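Local coordinates for CghA (PDB 6KBC), which belongs to the calycin clan, with N- and C-terminal family regions rich in beta strands, and binds WK1 in a pocket to which both contribute, at residues A61-F66 with A80-W85; G88-Q93 with Q347-K352; R153-L158 with D195-I200. One frame throughout, in Å; residues are numbered along the deposited sequence.

Following the chain from the N terminus, interaction 1 comes first and closes a short loop, pairing the two arms of the hairpin formed by strands 60-69 and 77-85. The next strand, 90-96, lies beside the second arm and opens interaction 2, whose partner at 347-352 arrives more than 250 residues later. Interaction 3, between 153-158 and 195-200, is nested inside that long loop, and no two of the contacts cross. Interactions 1 and 3 belong to the N-terminal part of the protein, where Phe62, Ala83 and Trp85 meet Leu196 and Phe198. Interaction 2 joins this part to the C-terminal one, and with interaction 1 it reaches WK1.

Interaction 1: A61-F66 with A80-W85; sequences AFTVSF and AINAAW. With WK1 ((2S)-3-[(2S,4E)-4-[[(1R,2S,4aR,6S,8R,8aS)-2-[(E)-but-2-en-2-yl]-6,8-dimethyl-1,2,4a,5,6,7,8,8a-octahydronaphthalen-1-yl]-oxidanyl-methylidene]-3,5-bis(oxidanylidene)pyrrolidin-2-yl]-2-methyl-2-oxidanyl-propanoic acid), chain B.
The antiparallel beta hairpin that pairs Ala61-Ser65 with Ala80-Ala84 forms part of the wall of the WK1 pocket. Six backbone hydrogen bonds join the arms in reciprocal couples at Ala61-Ala84, Thr63-Asn82 and Ser65-Ala80. The straightest of the six runs from Asn82 N to Thr63 O (2.9 Å, 169° at the hydrogen).

Side chains alternate between two unlike faces. On one, Phe62 extends with CG anti to its backbone N (chi1 179°), which carries CE1 across to CG2 of Ile81 at 3.4 Å. Val64 CG2 lies alongside Ile81 CG1 at 3.7 Å, and Ala83 CB fits beside Phe62 CD1 at 4.0 Å. Leu196 and Phe198 of strand 181-200 pack on this apolar face.

The other face carries Ser65, Ala80 and Asn82 toward the ligand. Ser65 OG donates to WK1 O5 at 2.7 Å, Asn82 ND2 donates to WK1 O1 at 2.9 Å, and the compact CB of Ala80 lets WK1 C20 approach to 3.7 Å. At its other end the Asn82 amide has OD1 bonded to Ser92 OG.

With both ends engaged, the amide is fixed in rotation and presents its N-H to the ligand oxygen, so the hairpin combines an apolar core side with a binding side where Ser65 and Asn82 supply the polar groups among small alanines.

Interaction 2: G88-Q93 with Q347-K352; sequences GTVWSQ and QAWWAK. With WK1 ((2S)-3-[(2S,4E)-4-[[(1R,2S,4aR,6S,8R,8aS)-2-[(E)-but-2-en-2-yl]-6,8-dimethyl-1,2,4a,5,6,7,8,8a-octahydronaphthalen-1-yl]-oxidanyl-methylidene]-3,5-bis(oxidanylidene)pyrrolidin-2-yl]-2-methyl-2-oxidanyl-propanoic acid), chain B.
Beside the WK1 pocket, which Trp350 and Lys352 help to line, the N-terminal and C-terminal family regions meet, and Val90 packs against a classic beta bulge formed by Trp349 and Trp350, both of which face Gly366. No direct hydrogen bond joins 88-93 to 347-352; the axes of the short strand segments come no closer than 7.1 Å and are inclined at 39°, too far for sheet pairing.

Val90 points its branched side chain across to the other strand. Its CG1, anti to the carbonyl carbon (chi1 -61°), reaches Trp349 O at 3.4 Å and approaches Ala348 O and the Trp349 indole as well. Two waters supply the polar links. One donates to both Gly88 O and Ala348 O and accepts from NE2 of Gln347, whose extended side chain carries the amide across; NE2 also bonds Trp85 O. The other donates to Ser92 OG at 2.8 Å, the same hydroxyl that holds Asn82, and to Trp349 O. Gly88 turns with a positive phi of 106°, a conformation easy for glycine.

The indoles of the two bulge residues meet at a steep angle, Trp350 CZ3 standing 3.6 Å above the centre of the Trp349 ring. One face of Trp350 in turn receives methyl C18 of WK1, 3.4 Å above its plane and toward the rim, while NE1 is bonded to Asn364. Lys352, extended beyond CG, brings NZ to WK1 O2 at 2.8 Å and also bonds WK1 O.

Strand 90-96 is thus flanked by 77-85 through backbone bonds, whereas 348-353 pairs with 363-375 and leans its Trp349 over Ala61, Asn82 and Ala84.

Interaction 3: R153-L158 with D195-I200; sequences RITGSL and DLTFHI
Ile154 and Phe198 form the packed side of an antiparallel strand pair in the N-terminal part of this calycin-clan protein, joining strand 154-162 to the end of 181-200. Ile154 extends CG1 anti to its backbone N (chi1 -179°), over one face of the Phe198 ring and toward its rim, and Ile154 CD1 comes within 3.6 Å of Phe198 CE2. Gly156 has no side chain to collide with the facing backbone at Asp195 and Leu196, and CD2 of Leu196 rests on Gly156 C at 3.6 Å. Phe62 of strand 60-69 covers this apolar cluster, and Trp85 and Trp91 meet the Phe198 ring edge-to-face.

The other side is polar and looser. Thr155 and Thr197 lie side by side, their beta-branched chains suited to extended backbone, with OG1 of Thr155 3.8 Å from CB of Thr197. A water bonds Thr197 OG1 at 2.9 Å and reaches Thr155 O and Asp195 O only weakly. Exposed Asp195 turns its carboxylate to Arg213 in a salt bridge, which would partly offset its charge.

Between the two sides runs the backbone pairing, in which Thr197 N approaches Thr155 O to 2.7 Å, almost head-on to the carbonyl. At the end where Arg153 and Ile154 form a classic bulge opposite Ala150, the carbonyl O of Arg153 takes two donors from one residue: His199 N at 2.9 Å and, weakly, ND1 at 3.3 Å, with that oxygen in the plane of the imidazole.

Interaction 1: A61-F66 with A80-W85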
loop_
_atom_site.group_PDB
_atom_site.type_symbol
_atom_site.label_atom_id
_atom_site.label_comp_id
_atom_site.label_asym_id
_atom_site.label_seq_id
_atom_site.Cartn_x
_atom_site.Cartn_y
_atom_site.Cartn_z
ATOM N N ALA A 61 -5.622 13.030 2.526
ATOM C CA ALA A 61 -5.067 11.743 2.152
ATOM C C ALA A 61 -6.213 10.755 2.099
ATOM O O ALA A 61 -7.189 10.868 2.845
ATOM C CB ALA A 61 -3.989 11.269 3.150
ATOM N N PHE A 62 -6.076 9.769 1.228
ATOM C CA PHE A 62 -7.143 8.807 1.034
ATOM C C PHE A 62 -6.516 7.498 0.600
ATOM O O PHE A 62 -5.600 7.488 -0.217
ATOM C CB PHE A 62 -8.150 9.279 -0.038
ATOM C CG PHE A 62 -9.257 8.293 -0.285
ATOM C CD1 PHE A 62 -10.409 8.333 0.472
ATOM C CD2 PHE A 62 -9.130 7.313 -1.259
ATOM C CE1 PHE A 62 -11.419 7.408 0.276
ATOM C CE2 PHE A 62 -10.144 6.387 -1.476
ATOM C CZ PHE A 62 -11.286 6.433 -0.703
ATOM N N THR A 63 -7.024 6.399 1.129
ATOM C CA THR A 63 -6.545 5.109 0.671
ATOM C C THR A 63 -7.678 4.110 0.813
ATOM O O THR A 63 -8.479 4.186 1.748
ATOM C CB THR A 63 -5.294 4.650 1.439
ATOM O OG1 THR A 63 -4.739 3.489 0.803
ATOM C CG2 THR A 63 -5.614 4.335 2.904
ATOM N N VAL A 64 -7.757 3.204 -0.147
ATOM C CA VAL A 64 -8.699 2.102 -0.100
ATOM C C VAL A 64 -7.941 0.847 -0.492
ATOM O O VAL A 64 -7.134 0.863 -1.430
ATOM C CB VAL A 64 -9.912 2.352 -1.031
ATOM C CG1 VAL A 64 -9.449 2.632 -2.460
ATOM C CG2 VAL A 64 -10.872 1.189 -0.988
ATOM N N SER A 65 -8.162 -0.226 0.250
ATOM C CA SER A 65 -7.665 -1.535 -0.133
ATOM C C SER A 65 -8.879 -2.409 -0.389
ATOM O O SER A 65 -9.735 -2.551 0.489
ATOM C CB SER A 65 -6.760 -2.143 0.951
ATOM O OG SER A 65 -5.518 -1.460 0.990
ATOM N N PHE A 66 -8.972 -2.943 -1.602
ATOM C CA PHE A 66 -9.970 -3.949 -1.929
ATOM C C PHE A 66 -9.395 -5.313 -1.567
ATOM O O PHE A 66 -8.375 -5.729 -2.129
ATOM C CB PHE A 66 -10.341 -3.893 -3.406
ATOM C CG PHE A 66 -11.029 -2.615 -3.814
ATOM C CD1 PHE A 66 -10.290 -1.487 -4.133
ATOM C CD2 PHE A 66 -12.417 -2.546 -3.889
ATOM C CE1 PHE A 66 -10.923 -0.300 -4.530
ATOM C CE2 PHE A 66 -13.054 -1.367 -4.284
ATOM C CZ PHE A 66 -12.304 -0.246 -4.599
ATOM N N ALA A 80 -11.437 -1.626 2.446
ATOM C CA ALA A 80 -11.045 -0.928 3.662
ATOM C C ALA A 80 -10.633 0.483 3.277
ATOM O O ALA A 80 -9.703 0.662 2.486
ATOM C CB ALA A 80 -9.900 -1.646 4.378
ATOM N N ILE A 81 -11.312 1.478 3.848
ATOM C CA ILE A 81 -11.172 2.862 3.419
ATOM C C ILE A 81 -10.679 3.714 4.574
ATOM O O ILE A 81 -11.188 3.615 5.694
ATOM C CB ILE A 81 -12.501 3.431 2.882
ATOM C CG1 ILE A 81 -13.013 2.585 1.721
ATOM C CG2 ILE A 81 -12.299 4.874 2.436
ATOM C CD1 ILE A 81 -14.525 2.695 1.517
ATOM N N ASN A 82 -9.717 4.585 4.285
ATOM C CA ASN A 82 -9.257 5.556 5.264
ATOM C C ASN A 82 -9.121 6.910 4.589
ATOM O O ASN A 82 -8.613 7.002 3.470
ATOM C CB ASN A 82 -7.919 5.143 5.875
ATOM C CG ASN A 82 -8.049 3.923 6.750
ATOM O OD1 ASN A 82 -8.415 4.035 7.914
ATOM N ND2 ASN A 82 -7.790 2.743 6.185
ATOM N N ALA A 83 -9.531 7.959 5.295
ATOM C CA ALA A 83 -9.488 9.306 4.750
ATOM C C ALA A 83 -9.086 10.267 5.854
ATOM O O ALA A 83 -9.473 10.082 7.012
ATOM C CB ALA A 83 -10.852 9.713 4.161
ATOM N N ALA A 84 -8.303 11.283 5.494
ATOM C CA ALA A 84 -7.820 12.268 6.450
ATOM C C ALA A 84 -7.920 13.657 5.840
ATOM O O ALA A 84 -7.685 13.832 4.642
ATOM C CB ALA A 84 -6.368 11.988 6.867
ATOM N N TRP A 85 -8.258 14.640 6.671
ATOM C CA TRP A 85 -8.294 16.044 6.279
ATOM C C TRP A 85 -7.357 16.827 7.186
ATOM O O TRP A 85 -7.233 16.519 8.370
ATOM C CB TRP A 85 -9.697 16.653 6.419
ATOM C CG TRP A 85 -10.743 16.186 5.457
ATOM C CD1 TRP A 85 -11.242 16.884 4.382
ATOM C CD2 TRP A 85 -11.451 14.937 5.487
ATOM N NE1 TRP A 85 -12.203 16.138 3.746
ATOM C CE2 TRP A 85 -12.363 14.947 4.411
ATOM C CE3 TRP A 85 -11.403 13.812 6.321
ATOM C CZ2 TRP A 85 -13.211 13.876 4.142
ATOM C CZ3 TRP A 85 -12.242 12.748 6.053
ATOM C CH2 TRP A 85 -13.138 12.784 4.967
HETATM O O WK1 B . -8.825 -1.441 8.605
HETATM C C17 WK1 B . -8.193 -0.672 7.926
HETATM O O1 WK1 B . -8.687 0.305 7.437
HETATM C C19 WK1 B . -6.759 -0.906 7.678
HETATM O O2 WK1 B . -6.260 -1.980 8.400
HETATM C C18 WK1 B . -5.987 0.290 8.144
HETATM C C20 WK1 B . -6.699 -1.195 6.204
HETATM C C22 WK1 B . -5.321 -1.077 5.694
HETATM N N WK1 B . -5.114 -1.149 4.260
HETATM C C21 WK1 B . -4.090 -1.955 3.999
HETATM O O5 WK1 B . -3.669 -2.181 2.776
HETATM C C23 WK1 B . -4.335 -2.008 6.195
HETATM O O4 WK1 B . -4.137 -2.310 7.462
HETATM C C24 WK1 B . -3.505 -2.582 5.194
HETATM C C16 WK1 B . -2.403 -3.519 5.384
HETATM O O3 WK1 B . -2.125 -3.870 6.580
HETATM C C9 WK1 B . -1.563 -3.927 4.248
HETATM C C8 WK1 B . -0.557 -2.742 4.208
HETATM C C12 WK1 B . -1.063 -1.336 4.459
HETATM C C13 WK1 B . -1.388 -0.513 3.487
HETATM C C90 WK1 B . -1.889 0.862 3.767
HETATM C C14 WK1 B . -1.209 -0.840 5.853
HETATM C C7 WK1 B . 0.570 -2.933 5.177
HETATM C C6 WK1 B . 1.249 -4.048 5.143
HETATM C C3 WK1 B . 0.671 -5.168 4.337
HETATM C C4 WK1 B . -0.838 -5.254 4.424
HETATM C C5 WK1 B . -1.288 -6.220 3.345
HETATM C C11 WK1 B . -2.749 -6.506 3.487
HETATM C C2 WK1 B . 1.327 -6.515 4.497
HETATM C C1 WK1 B . 0.975 -7.270 3.255
HETATM C C10 WK1 B . 1.690 -8.568 3.077
HETATM C C WK1 B . -0.503 -7.516 3.287
#

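Interaction 2: G88-Q93 with Q347-K352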
loop_
_atom_site.group_PDB
_atom_site.type_symbol
_atom_site.label_atom_id
_atom_site.label_comp_id
_atom_site.label_asym_id
_atom_site.label_seq_id
_atom_site.Cartn_x
_atom_site.Cartn_y
_atom_site.Cartn_z
ATOM N N GLY A 88 -8.012 17.797 10.872
ATOM C CA GLY A 88 -8.051 16.796 11.916
ATOM C C GLY A 88 -9.069 15.700 11.687
ATOM O O GLY A 88 -8.965 14.637 12.307
ATOM N N THR A 89 -10.035 15.918 10.798
ATOM C CA THR A 89 -11.026 14.886 10.544
ATOM C C THR A 89 -10.368 13.651 9.949
ATOM O O THR A 89 -9.526 13.743 9.054
ATOM C CB THR A 89 -12.112 15.378 9.591
ATOM O OG1 THR A 89 -12.584 16.659 10.013
ATOM C CG2 THR A 89 -13.262 14.398 9.585
ATOM N N VAL A 90 -10.746 12.488 10.464
ATOM C CA VAL A 90 -10.367 11.227 9.853
ATOM C C VAL A 90 -11.629 10.391 9.720
ATOM O O VAL A 90 -12.592 10.550 10.476
ATOM C CB VAL A 90 -9.279 10.481 10.659
ATOM C CG1 VAL A 90 -8.008 11.335 10.743
ATOM C CG2 VAL A 90 -9.804 10.125 12.039
ATOM N N TRP A 91 -11.619 9.500 8.740
ATOM C CA TRP A 91 -12.782 8.695 8.410
ATOM C C TRP A 91 -12.281 7.331 7.980
ATOM O O TRP A 91 -11.504 7.228 7.024
ATOM C CB TRP A 91 -13.592 9.356 7.294
ATOM C CG TRP A 91 -14.933 8.757 7.023
ATOM C CD1 TRP A 91 -16.142 9.195 7.493
ATOM C CD2 TRP A 91 -15.213 7.630 6.180
ATOM N NE1 TRP A 91 -17.154 8.402 7.001
ATOM C CE2 TRP A 91 -16.611 7.441 6.187
ATOM C CE3 TRP A 91 -14.419 6.763 5.421
ATOM C CZ2 TRP A 91 -17.231 6.415 5.467
ATOM C CZ3 TRP A 91 -15.035 5.750 4.701
ATOM C CH2 TRP A 91 -16.430 5.585 4.728
ATOM N N SER A 92 -12.717 6.298 8.688
ATOM C CA SER A 92 -12.261 4.940 8.441
ATOM C C SER A 92 -13.461 4.023 8.527
ATOM O O SER A 92 -14.123 3.964 9.565
ATOM C CB SER A 92 -11.187 4.511 9.454
ATOM O OG SER A 92 -10.025 5.325 9.350
ATOM N N GLN A 93 -13.733 3.311 7.446
ATOM C CA GLN A 93 -14.786 2.313 7.468
ATOM C C GLN A 93 -14.417 1.200 6.507
ATOM O O GLN A 93 -13.694 1.414 5.529
ATOM C CB GLN A 93 -16.145 2.904 7.079
ATOM C CG GLN A 93 -16.806 3.748 8.144
ATOM C CD GLN A 93 -18.222 4.115 7.759
ATOM O OE1 GLN A 93 -18.865 3.402 6.984
ATOM N NE2 GLN A 93 -18.717 5.230 8.289
ATOM N N GLN A 347 0.231 13.914 11.091
ATOM C CA GLN A 347 -1.168 13.800 11.458
ATOM C C GLN A 347 -1.474 12.342 11.706
ATOM O O GLN A 347 -1.168 11.497 10.862
ATOM C CB GLN A 347 -2.111 14.344 10.362
ATOM C CG GLN A 347 -3.571 14.256 10.777
ATOM C CD GLN A 347 -4.543 14.724 9.697
ATOM O OE1 GLN A 347 -4.141 15.240 8.645
ATOM N NE2 GLN A 347 -5.833 14.528 9.954
ATOM N N ALA A 348 -2.100 12.068 12.844
ATOM C CA ALA A 348 -2.558 10.724 13.167
ATOM C C ALA A 348 -3.779 10.401 12.321
ATOM O O ALA A 348 -4.828 11.030 12.465
ATOM C CB ALA A 348 -2.896 10.622 14.650
ATOM N N TRP A 349 -3.646 9.417 11.446
ATOM C CA TRP A 349 -4.682 9.116 10.473
ATOM C C TRP A 349 -5.604 8.010 10.975
ATOM O O TRP A 349 -6.822 8.194 11.077
ATOM C CB TRP A 349 -3.993 8.731 9.164
ATOM C CG TRP A 349 -4.890 8.532 7.978
ATOM C CD1 TRP A 349 -6.256 8.505 7.954
ATOM C CD2 TRP A 349 -4.457 8.296 6.641
ATOM N NE1 TRP A 349 -6.702 8.285 6.664
ATOM C CE2 TRP A 349 -5.615 8.149 5.841
ATOM C CE3 TRP A 349 -3.201 8.198 6.035
ATOM C CZ2 TRP A 349 -5.550 7.909 4.475
ATOM C CZ3 TRP A 349 -3.139 7.954 4.668
ATOM C CH2 TRP A 349 -4.305 7.808 3.910
ATOM N N TRP A 350 -5.034 6.847 11.282
ATOM C CA TRP A 350 -5.770 5.773 11.921
ATOM C C TRP A 350 -4.865 5.143 12.966
ATOM O O TRP A 350 -3.645 5.315 12.945
ATOM C CB TRP A 350 -6.277 4.732 10.901
ATOM C CG TRP A 350 -5.221 3.840 10.309
ATOM C CD1 TRP A 350 -4.656 2.725 10.880
ATOM C CD2 TRP A 350 -4.637 3.966 9.013
ATOM N NE1 TRP A 350 -3.748 2.160 10.014
ATOM C CE2 TRP A 350 -3.711 2.906 8.865
ATOM C CE3 TRP A 350 -4.804 4.874 7.958
ATOM C CZ2 TRP A 350 -2.954 2.735 7.714
ATOM C CZ3 TRP A 350 -4.045 4.701 6.808
ATOM C CH2 TRP A 350 -3.131 3.637 6.697
ATOM N N ALA A 351 -5.485 4.446 13.907
ATOM C CA ALA A 351 -4.748 3.757 14.963
ATOM C C ALA A 351 -5.676 2.706 15.528
ATOM O O ALA A 351 -6.737 3.047 16.061
ATOM C CB ALA A 351 -4.294 4.723 16.055
ATOM N N LYS A 352 -5.311 1.441 15.378
ATOM C CA LYS A 352 -6.131 0.383 15.929
ATOM C C LYS A 352 -5.244 -0.723 16.478
ATOM O O LYS A 352 -4.152 -0.974 15.946
ATOM C CB LYS A 352 -7.095 -0.179 14.877
ATOM C CG LYS A 352 -6.429 -0.850 13.716
ATOM C CD LYS A 352 -7.485 -1.392 12.747
ATOM C CE LYS A 352 -6.820 -2.086 11.577
ATOM N NZ LYS A 352 -7.796 -2.641 10.592
HETATM O O WK1 B . -8.825 -1.441 8.605
HETATM C C17 WK1 B . -8.193 -0.672 7.926
HETATM O O1 WK1 B . -8.687 0.305 7.437
HETATM C C19 WK1 B . -6.759 -0.906 7.678
HETATM O O2 WK1 B . -6.260 -1.980 8.400
HETATM C C18 WK1 B . -5.987 0.290 8.144
HETATM C C20 WK1 B . -6.699 -1.195 6.204
HETATM C C22 WK1 B . -5.321 -1.077 5.694
HETATM N N WK1 B . -5.114 -1.149 4.260
HETATM C C21 WK1 B . -4.090 -1.955 3.999
HETATM O O5 WK1 B . -3.669 -2.181 2.776
HETATM C C23 WK1 B . -4.335 -2.008 6.195
HETATM O O4 WK1 B . -4.137 -2.310 7.462
HETATM C C24 WK1 B . -3.505 -2.582 5.194
HETATM C C16 WK1 B . -2.403 -3.519 5.384
HETATM O O3 WK1 B . -2.125 -3.870 6.580
HETATM C C9 WK1 B . -1.563 -3.927 4.248
HETATM C C8 WK1 B . -0.557 -2.742 4.208
HETATM C C12 WK1 B . -1.063 -1.336 4.459
HETATM C C13 WK1 B . -1.388 -0.513 3.487
HETATM C C90 WK1 B . -1.889 0.862 3.767
HETATM C C14 WK1 B . -1.209 -0.840 5.853
HETATM C C7 WK1 B . 0.570 -2.933 5.177
HETATM C C6 WK1 B . 1.249 -4.048 5.143
HETATM C C3 WK1 B . 0.671 -5.168 4.337
HETATM C C4 WK1 B . -0.838 -5.254 4.424
HETATM C C5 WK1 B . -1.288 -6.220 3.345
HETATM C C11 WK1 B . -2.749 -6.506 3.487
HETATM C C2 WK1 B . 1.327 -6.515 4.497
HETATM C C1 WK1 B . 0.975 -7.270 3.255
HETATM C C10 WK1 B . 1.690 -8.568 3.077
HETATM C C WK1 B . -0.503 -7.516 3.287
HETATM O O HOH W 1 -6.190 13.740 12.777
HETATM O O HOH W 2 -9.201 6.653 11.623
#

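Interaction 3: R153-L158 with D195-I200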
loop_
_atom_site.group_PDB
_atom_site.type_symbol
_atom_site.label_atom_id
_atom_site.label_comp_id
_atom_site.label_asym_id
_atom_site.label_seq_id
_atom_site.Cartn_x
_atom_site.Cartn_y
_atom_site.Cartn_z
ATOM N N ARG A 153 -22.661 6.591 3.673
ATOM C CA ARG A 153 -21.287 6.361 4.112
ATOM C C ARG A 153 -20.300 7.105 3.216
ATOM O O ARG A 153 -19.670 8.073 3.656
ATOM C CB ARG A 153 -20.979 4.864 4.128
ATOM C CG ARG A 153 -21.702 4.101 5.233
ATOM C CD ARG A 153 -22.056 2.695 4.780
ATOM N NE ARG A 153 -23.129 2.715 3.788
ATOM C CZ ARG A 153 -23.455 1.683 3.019
ATOM N NH1 ARG A 153 -22.786 0.541 3.116
ATOM N NH2 ARG A 153 -24.442 1.797 2.140
ATOM N N ILE A 154 -20.164 6.679 1.961
ATOM C CA ILE A 154 -19.201 7.295 1.049
ATOM C C ILE A 154 -19.712 7.187 -0.382
ATOM O O ILE A 154 -20.175 6.125 -0.814
ATOM C CB ILE A 154 -17.796 6.661 1.181
ATOM C CG1 ILE A 154 -16.808 7.341 0.225
ATOM C CG2 ILE A 154 -17.843 5.163 0.929
ATOM C CD1 ILE A 154 -15.375 6.848 0.363
ATOM N N THR A 155 -19.613 8.288 -1.124
ATOM C CA THR A 155 -19.910 8.299 -2.549
ATOM C C THR A 155 -18.897 9.169 -3.269
ATOM O O THR A 155 -18.442 10.190 -2.744
ATOM C CB THR A 155 -21.321 8.837 -2.854
ATOM O OG1 THR A 155 -21.399 10.208 -2.450
ATOM C CG2 THR A 155 -22.383 8.032 -2.130
ATOM N N GLY A 156 -18.570 8.781 -4.485
ATOM C CA GLY A 156 -17.708 9.607 -5.285
ATOM C C GLY A 156 -16.652 8.777 -5.947
ATOM O O GLY A 156 -16.745 7.550 -6.022
ATOM N N SER A 157 -15.612 9.448 -6.428
ATOM C CA SER A 157 -14.622 8.766 -7.236
ATOM C C SER A 157 -13.210 9.235 -6.907
ATOM O O SER A 157 -12.979 10.312 -6.347
ATOM C CB SER A 157 -14.878 8.974 -8.735
ATOM O OG SER A 157 -14.754 10.339 -9.047
ATOM N N LEU A 158 -12.276 8.372 -7.278
ATOM C CA LEU A 158 -10.844 8.587 -7.294
ATOM C C LEU A 158 -10.353 8.207 -8.670
ATOM O O LEU A 158 -10.811 7.211 -9.237
ATOM C CB LEU A 158 -10.129 7.704 -6.249
ATOM C CG LEU A 158 -8.625 7.913 -6.100
ATOM C CD1 LEU A 158 -8.168 7.664 -4.674
ATOM C CD2 LEU A 158 -7.919 6.947 -7.056
ATOM N N ASP A 195 -12.948 13.156 -5.728
ATOM C CA ASP A 195 -14.168 13.946 -5.603
ATOM C C ASP A 195 -15.134 13.060 -4.820
ATOM O O ASP A 195 -15.871 12.251 -5.387
ATOM C CB ASP A 195 -14.702 14.367 -6.968
ATOM C CG ASP A 195 -15.980 15.188 -6.877
ATOM O OD1 ASP A 195 -16.403 15.518 -5.750
ATOM O OD2 ASP A 195 -16.515 15.563 -7.944
ATOM N N LEU A 196 -15.075 13.183 -3.502
ATOM C CA LEU A 196 -15.688 12.217 -2.616
ATOM C C LEU A 196 -16.556 12.946 -1.609
ATOM O O LEU A 196 -16.262 14.080 -1.222
ATOM C CB LEU A 196 -14.617 11.384 -1.864
ATOM C CG LEU A 196 -13.847 10.332 -2.662
ATOM C CD1 LEU A 196 -12.646 9.885 -1.840
ATOM C CD2 LEU A 196 -14.728 9.144 -2.976
ATOM N N THR A 197 -17.613 12.266 -1.170
ATOM C CA THR A 197 -18.474 12.772 -0.114
ATOM C C THR A 197 -18.575 11.711 0.964
ATOM O O THR A 197 -18.930 10.563 0.675
ATOM C CB THR A 197 -19.865 13.144 -0.645
ATOM O OG1 THR A 197 -19.713 14.084 -1.708
ATOM C CG2 THR A 197 -20.711 13.765 0.454
ATOM N N PHE A 198 -18.237 12.098 2.194
ATOM C CA PHE A 198 -18.239 11.211 3.348
ATOM C C PHE A 198 -19.327 11.651 4.312
ATOM O O PHE A 198 -19.503 12.850 4.560
ATOM C CB PHE A 198 -16.903 11.245 4.098
ATOM C CG PHE A 198 -15.715 10.831 3.275
ATOM C CD1 PHE A 198 -15.138 11.712 2.378
ATOM C CD2 PHE A 198 -15.136 9.580 3.448
ATOM C CE1 PHE A 198 -14.026 11.346 1.641
ATOM C CE2 PHE A 198 -14.030 9.209 2.712
ATOM C CZ PHE A 198 -13.478 10.093 1.804
ATOM N N HIS A 199 -20.035 10.688 4.877
ATOM C CA HIS A 199 -21.036 10.978 5.891
ATOM C C HIS A 199 -20.387 10.802 7.258
ATOM O O HIS A 199 -19.890 9.719 7.579
ATOM C CB HIS A 199 -22.272 10.100 5.687
ATOM C CG HIS A 199 -22.920 10.305 4.342
ATOM N ND1 HIS A 199 -22.350 9.870 3.162
ATOM C CD2 HIS A 199 -24.070 10.930 3.990
ATOM C CE1 HIS A 199 -23.125 10.205 2.145
ATOM N NE2 HIS A 199 -24.177 10.846 2.621
ATOM N N ILE A 200 -20.352 11.877 8.033
ATOM C CA ILE A 200 -19.716 11.861 9.379
ATOM C C ILE A 200 -20.810 11.684 10.430
ATOM O O ILE A 200 -21.764 12.462 10.418
ATOM C CB ILE A 200 -18.964 13.182 9.598
ATOM C CG1 ILE A 200 -18.219 13.648 8.344
ATOM C CG2 ILE A 200 -18.058 13.101 10.814
ATOM C CD1 ILE A 200 -16.956 12.882 8.051
HETATM O O HOH W 3 -18.923 13.130 -4.291
#